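Local coordinates for CELL division protein FTSZ homolog 1 (Methanocaldococcus jannaschii, PDB 2VAP) that binds GTP, probably hydrolyses it, and is thought to polymerise into the contractile Z ring at the future cell division site, at residues G166-R169 and M170-M174; M202-K205 and L206-V210. All blocks are in the same frame, centred on the assembly; numbering follows the deposited sequence.

Contact 1 of 2, residues G166-R169 and M170-M174. With GDP (guanosine-5'-diphosphate), chain B.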
loop_
_atom_site.group_PDB
_atom_site.type_symbol
_atom_site.label_atom_id
_atom_site.label_comp_id
_atom_site.label_asym_id
_atom_site.label_seq_id
_atom_site.Cartn_x
_atom_site.Cartn_y
_atom_site.Cartn_z
ATOM N N GLY A 166 23.048 3.958 0.315
ATOM C CA GLY A 166 24.108 3.272 1.050
ATOM C C GLY A 166 23.731 1.922 1.631
ATOM O O GLY A 166 22.553 1.553 1.672
ATOM N N LYS A 167 24.749 1.196 2.089
ATOM C CA LYS A 167 24.590 -0.166 2.601
ATOM C C LYS A 167 23.874 -0.227 3.950
ATOM O O LYS A 167 23.103 -1.154 4.199
ATOM C CB LYS A 167 25.952 -0.862 2.704
ATOM C CG LYS A 167 26.653 -1.076 1.370
ATOM C CD LYS A 167 28.025 -1.703 1.562
ATOM C CE LYS A 167 28.756 -1.849 0.237
ATOM N NZ LYS A 167 30.099 -2.467 0.409
ATOM N N VAL A 168 24.141 0.754 4.813
ATOM C CA VAL A 168 23.529 0.817 6.146
ATOM C C VAL A 168 22.009 0.976 6.047
ATOM O O VAL A 168 21.260 0.268 6.729
ATOM C CB VAL A 168 24.151 1.950 7.016
ATOM C CG1 VAL A 168 23.386 2.128 8.326
ATOM C CG2 VAL A 168 25.620 1.661 7.304
ATOM N N ARG A 169 21.567 1.892 5.186
ATOM C CA ARG A 169 20.141 2.131 4.947
ATOM C C ARG A 169 19.421 0.869 4.472
ATOM O O ARG A 169 18.340 0.547 4.967
ATOM C CB ARG A 169 19.945 3.271 3.940
ATOM C CG ARG A 169 20.157 4.668 4.516
ATOM C CD ARG A 169 18.845 5.300 4.963
ATOM N NE ARG A 169 19.061 6.422 5.873
ATOM C CZ ARG A 169 18.111 7.259 6.284
ATOM N NH1 ARG A 169 16.859 7.122 5.865
ATOM N NH2 ARG A 169 18.416 8.245 7.116
ATOM N N MET A 170 20.029 0.155 3.525
ATOM C CA MET A 170 19.439 -1.074 2.989
ATOM C C MET A 170 19.412 -2.200 4.026
ATOM O O MET A 170 18.407 -2.904 4.146
ATOM C CB MET A 170 20.161 -1.522 1.712
ATOM C CG MET A 170 19.562 -2.763 1.043
ATOM S SD MET A 170 17.823 -2.600 0.568
ATOM C CE MET A 170 17.965 -1.639 -0.935
ATOM N N LYS A 171 20.506 -2.357 4.771
ATOM C CA LYS A 171 20.587 -3.363 5.834
ATOM C C LYS A 171 19.506 -3.132 6.889
ATOM O O LYS A 171 18.799 -4.065 7.274
ATOM C CB LYS A 171 21.979 -3.369 6.478
ATOM C CG LYS A 171 22.195 -4.487 7.493
ATOM C CD LYS A 171 23.562 -4.381 8.154
ATOM C CE LYS A 171 23.745 -5.435 9.240
ATOM N NZ LYS A 171 23.852 -6.816 8.688
ATOM N N ASN A 172 19.380 -1.885 7.343
ATOM C CA ASN A 172 18.328 -1.502 8.285
ATOM C C ASN A 172 16.930 -1.773 7.727
ATOM O O ASN A 172 16.074 -2.319 8.426
ATOM C CB ASN A 172 18.472 -0.033 8.699
ATOM C CG ASN A 172 19.623 0.200 9.674
ATOM O OD1 ASN A 172 20.038 1.338 9.893
ATOM N ND2 ASN A 172 20.139 -0.874 10.265
ATOM N N ALA A 173 16.717 -1.406 6.465
ATOM C CA ALA A 173 15.439 -1.627 5.783
ATOM C C ALA A 173 15.054 -3.104 5.725
ATOM O O ALA A 173 13.900 -3.461 5.969
ATOM C CB ALA A 173 15.481 -1.045 4.380
ATOM N N MET A 174 16.029 -3.952 5.404
ATOM C CA MET A 174 15.795 -5.387 5.254
ATOM C C MET A 174 15.552 -6.085 6.588
ATOM O O MET A 174 14.798 -7.057 6.654
ATOM C CB MET A 174 16.948 -6.048 4.494
ATOM C CG MET A 174 17.001 -5.694 3.009
ATOM S SD MET A 174 15.478 -6.060 2.104
ATOM C CE MET A 174 15.393 -7.845 2.250
HETATM P PB GDP B . 12.505 8.087 9.182
HETATM O O1B GDP B . 13.561 7.941 10.251
HETATM O O2B GDP B . 11.709 9.347 9.428
HETATM O O3B GDP B . 11.593 6.886 9.218
HETATM O O3A GDP B . 13.259 8.168 7.762
HETATM P PA GDP B . 12.584 8.738 6.415
HETATM O O1A GDP B . 11.110 8.425 6.342
HETATM O O2A GDP B . 12.845 10.218 6.258
HETATM O "O5'" GDP B . 13.379 7.931 5.276
HETATM C "C5'" GDP B . 13.366 6.507 5.266
HETATM C "C4'" GDP B . 13.441 6.014 3.831
HETATM O "O4'" GDP B . 12.351 6.547 3.072
HETATM C "C3'" GDP B . 14.712 6.485 3.143
HETATM O "O3'" GDP B . 15.756 5.512 3.248
HETATM C "C2'" GDP B . 14.287 6.739 1.710
HETATM O "O2'" GDP B . 14.472 5.563 0.918
HETATM C "C1'" GDP B . 12.799 7.027 1.801
HETATM N N9 GDP B . 12.502 8.481 1.677
HETATM C C8 GDP B . 13.172 9.516 2.228
HETATM N N7 GDP B . 12.601 10.705 1.897
HETATM C C5 GDP B . 11.536 10.435 1.118
HETATM C C6 GDP B . 10.485 11.217 0.419
HETATM O O6 GDP B . 10.462 12.466 0.484
HETATM N N1 GDP B . 9.559 10.544 -0.286
HETATM C C2 GDP B . 9.556 9.197 -0.375
HETATM N N2 GDP B . 8.593 8.582 -1.103
HETATM N N3 GDP B . 10.487 8.423 0.239
HETATM C C4 GDP B . 11.478 8.973 0.982
#
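Val168 and Asn172, one helical turn apart, run side by side on the same flank of the helix, and the closest approach of their side chains is Val168 CG1 to Asn172 OD1, 3.8 Å. The amide carbon of Asn172 also leans over the backbone: its CG lies 3.4 Å from Val168 O, a position set by CG standing beside the backbone N (chi1 -74°). A glycine in place of Asn172 would probably leave Val168 CG1 without its neighbour and uncover Val168 O on that flank.

The backbone bonds are those of a first helical turn. Gly166 O, at the N-cap, takes a weak bond from Met170 N; at the positive phi of Gly166 a side chain would collide with the carbonyl O of the preceding residue, which favours glycine there. Regular bonds follow from Lys171 N to Lys167 O, from Asn172 N to Val168 O (2.9 Å, nearly straight at 170°) and from Ala173 N to Arg169 O.

The ligand contact belongs to Arg169, a GTP-binding residue. Its chain bends at chi2 (-95°) and carries the guanidinium out to the ribose of GDP, where NH1 gives a weak hydrogen bond to O3' (3.3 Å). Arg169 CD comes within 3.5 Å of the same O3', and GDP O5' lies at the edge of the guanidinium, in its plane.

Inward, Ala173 and Met174 pack on Leu160 of strand 153-160, and Met170 meets Pro161. This turn opens helix 167-181, the crossover of the beta-alpha-beta unit between parallel strands 153-160 and 186-191.

Contact 2 of 2, residues M202-K205 and L206-V210. With GDP (guanosine-5'-diphosphate), chain B.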
loop_
_atom_site.group_PDB
_atom_site.type_symbol
_atom_site.label_atom_id
_atom_site.label_comp_id
_atom_site.label_asym_id
_atom_site.label_seq_id
_atom_site.Cartn_x
_atom_site.Cartn_y
_atom_site.Cartn_z
ATOM N N MET A 202 17.493 10.215 -12.913
ATOM C CA MET A 202 16.752 11.267 -12.223
ATOM C C MET A 202 17.550 11.688 -10.986
ATOM O O MET A 202 18.130 10.833 -10.314
ATOM C CB MET A 202 15.371 10.735 -11.814
ATOM C CG MET A 202 14.477 11.716 -11.059
ATOM S SD MET A 202 13.656 12.915 -12.125
ATOM C CE MET A 202 12.215 11.993 -12.650
ATOM N N PRO A 203 17.600 13.006 -10.689
ATOM C CA PRO A 203 18.229 13.445 -9.442
ATOM C C PRO A 203 17.499 12.834 -8.254
ATOM O O PRO A 203 16.270 12.718 -8.282
ATOM C CB PRO A 203 18.028 14.963 -9.457
ATOM C CG PRO A 203 17.825 15.308 -10.880
ATOM C CD PRO A 203 17.094 14.147 -11.472
ATOM N N LEU A 204 18.254 12.439 -7.230
ATOM C CA LEU A 204 17.692 11.718 -6.085
ATOM C C LEU A 204 16.509 12.444 -5.441
ATOM O O LEU A 204 15.496 11.815 -5.127
ATOM C CB LEU A 204 18.775 11.409 -5.043
ATOM C CG LEU A 204 18.389 10.522 -3.851
ATOM C CD1 LEU A 204 17.923 9.138 -4.296
ATOM C CD2 LEU A 204 19.545 10.406 -2.870
ATOM N N LYS A 205 16.637 13.757 -5.261
ATOM C CA LYS A 205 15.574 14.563 -4.650
ATOM C C LYS A 205 14.268 14.532 -5.450
ATOM O O LYS A 205 13.182 14.598 -4.873
ATOM C CB LYS A 205 16.038 16.007 -4.398
ATOM C CG LYS A 205 16.404 16.809 -5.644
ATOM C CD LYS A 205 16.788 18.233 -5.279
ATOM C CE LYS A 205 17.052 19.073 -6.518
ATOM N NZ LYS A 205 17.428 20.470 -6.168
ATOM N N LEU A 206 14.384 14.421 -6.772
ATOM C CA LEU A 206 13.218 14.326 -7.649
ATOM C C LEU A 206 12.736 12.882 -7.793
ATOM O O LEU A 206 11.555 12.638 -8.050
ATOM C CB LEU A 206 13.511 14.945 -9.020
ATOM C CG LEU A 206 13.868 16.439 -9.067
ATOM C CD1 LEU A 206 14.343 16.834 -10.455
ATOM C CD2 LEU A 206 12.700 17.321 -8.628
ATOM N N ALA A 207 13.655 11.931 -7.623
ATOM C CA ALA A 207 13.313 10.507 -7.610
ATOM C C ALA A 207 12.433 10.157 -6.409
ATOM O O ALA A 207 11.598 9.254 -6.490
ATOM C CB ALA A 207 14.573 9.651 -7.623
ATOM N N PHE A 208 12.622 10.878 -5.303
ATOM C CA PHE A 208 11.765 10.734 -4.124
ATOM C C PHE A 208 10.333 11.200 -4.395
ATOM O O PHE A 208 9.384 10.662 -3.821
ATOM C CB PHE A 208 12.340 11.490 -2.921
ATOM C CG PHE A 208 13.497 10.792 -2.254
ATOM C CD1 PHE A 208 13.403 9.455 -1.877
ATOM C CD2 PHE A 208 14.671 11.484 -1.977
ATOM C CE1 PHE A 208 14.469 8.812 -1.253
ATOM C CE2 PHE A 208 15.742 10.850 -1.349
ATOM C CZ PHE A 208 15.640 9.512 -0.989
ATOM N N LYS A 209 10.188 12.199 -5.266
ATOM C CA LYS A 209 8.870 12.689 -5.679
ATOM C C LYS A 209 8.134 11.669 -6.550
ATOM O O LYS A 209 6.907 11.570 -6.497
ATOM C CB LYS A 209 8.988 14.032 -6.409
ATOM C CG LYS A 209 9.370 15.201 -5.509
ATOM C CD LYS A 209 9.495 16.492 -6.303
ATOM C CE LYS A 209 9.895 17.664 -5.415
ATOM N NZ LYS A 209 8.805 18.076 -4.484
ATOM N N VAL A 210 8.892 10.920 -7.350
ATOM C CA VAL A 210 8.346 9.802 -8.123
ATOM C C VAL A 210 7.926 8.686 -7.164
ATOM O O VAL A 210 6.854 8.093 -7.321
ATOM C CB VAL A 210 9.360 9.278 -9.180
ATOM C CG1 VAL A 210 8.810 8.059 -9.913
ATOM C CG2 VAL A 210 9.705 10.378 -10.179
HETATM P PB GDP B . 12.505 8.087 9.182
HETATM O O1B GDP B . 13.561 7.941 10.251
HETATM O O2B GDP B . 11.709 9.347 9.428
HETATM O O3B GDP B . 11.593 6.886 9.218
HETATM O O3A GDP B . 13.259 8.168 7.762
HETATM P PA GDP B . 12.584 8.738 6.415
HETATM O O1A GDP B . 11.110 8.425 6.342
HETATM O O2A GDP B . 12.845 10.218 6.258
HETATM O "O5'" GDP B . 13.379 7.931 5.276
HETATM C "C5'" GDP B . 13.366 6.507 5.266
HETATM C "C4'" GDP B . 13.441 6.014 3.831
HETATM O "O4'" GDP B . 12.351 6.547 3.072
HETATM C "C3'" GDP B . 14.712 6.485 3.143
HETATM O "O3'" GDP B . 15.756 5.512 3.248
HETATM C "C2'" GDP B . 14.287 6.739 1.710
HETATM O "O2'" GDP B . 14.472 5.563 0.918
HETATM C "C1'" GDP B . 12.799 7.027 1.801
HETATM N N9 GDP B . 12.502 8.481 1.677
HETATM C C8 GDP B . 13.172 9.516 2.228
HETATM N N7 GDP B . 12.601 10.705 1.897
HETATM C C5 GDP B . 11.536 10.435 1.118
HETATM C C6 GDP B . 10.485 11.217 0.419
HETATM O O6 GDP B . 10.462 12.466 0.484
HETATM N N1 GDP B . 9.559 10.544 -0.286
HETATM C C2 GDP B . 9.556 9.197 -0.375
HETATM N N2 GDP B . 8.593 8.582 -1.103
HETATM N N3 GDP B . 10.487 8.423 0.239
HETATM C C4 GDP B . 11.478 8.973 0.982
#
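Pro203 O takes two backbone amides: Ala207 N at 2.8 Å, and Leu206 N through a weak, bent bond (128°). Pro203 is the N-cap residue, and the next bond, Phe208 N to Leu204 O, continues the helix.

On one flank Met202 folds back over this first turn. With CG anti to the backbone N (chi1 179°) and bends at chi2 and chi3, it lays SD against Leu206 CB (3.7 Å), CG against Ala207 CB and its methyl CE against Val210 CG2 (3.9 Å). Pro203 CG meets Leu206 CD1 beside it.

The other flank carries Phe208. Leu204 CG comes to 3.7 Å from Phe208 CE2 at the outer part of the ring, while one ring face receives the guanine of GDP: N7 lies 4.0 Å above the plane, over the ring centre, and Phe208 CD1 is 3.5 Å from GDP C4. Nearby, Phe162 meets the phenyl ring with its plane steeply turned, and Glu165, a GTP-binding residue, also touches it. This is the base-binding end of the nucleotide pocket in the tubulin/FtsZ fold, where the start of the long helix 204-227 supplies an aromatic ring to the purine.

Overall arrangement
Following the chain from the N terminus, strand 153-160 of the parallel sheet leads through a loop into contact 1, the first turn of helix 167-181. That helix returns to the outermost strand, 186-191, and short helix 195-198 precedes contact 2 at the start of helix 204-227. Each contact is local to its own helix start and closes no long loop; the two stand in series, neither nested nor crossed. The centres of contact 1 and contact 2 are 19 Å apart, and they do not touch. Through GDP the start of crossover helix 167-181 in the GTPase domain and the start of the long helix 204-227 line the same pocket, with Glu165, which is also hydrogen-bonded to GDP, close to both.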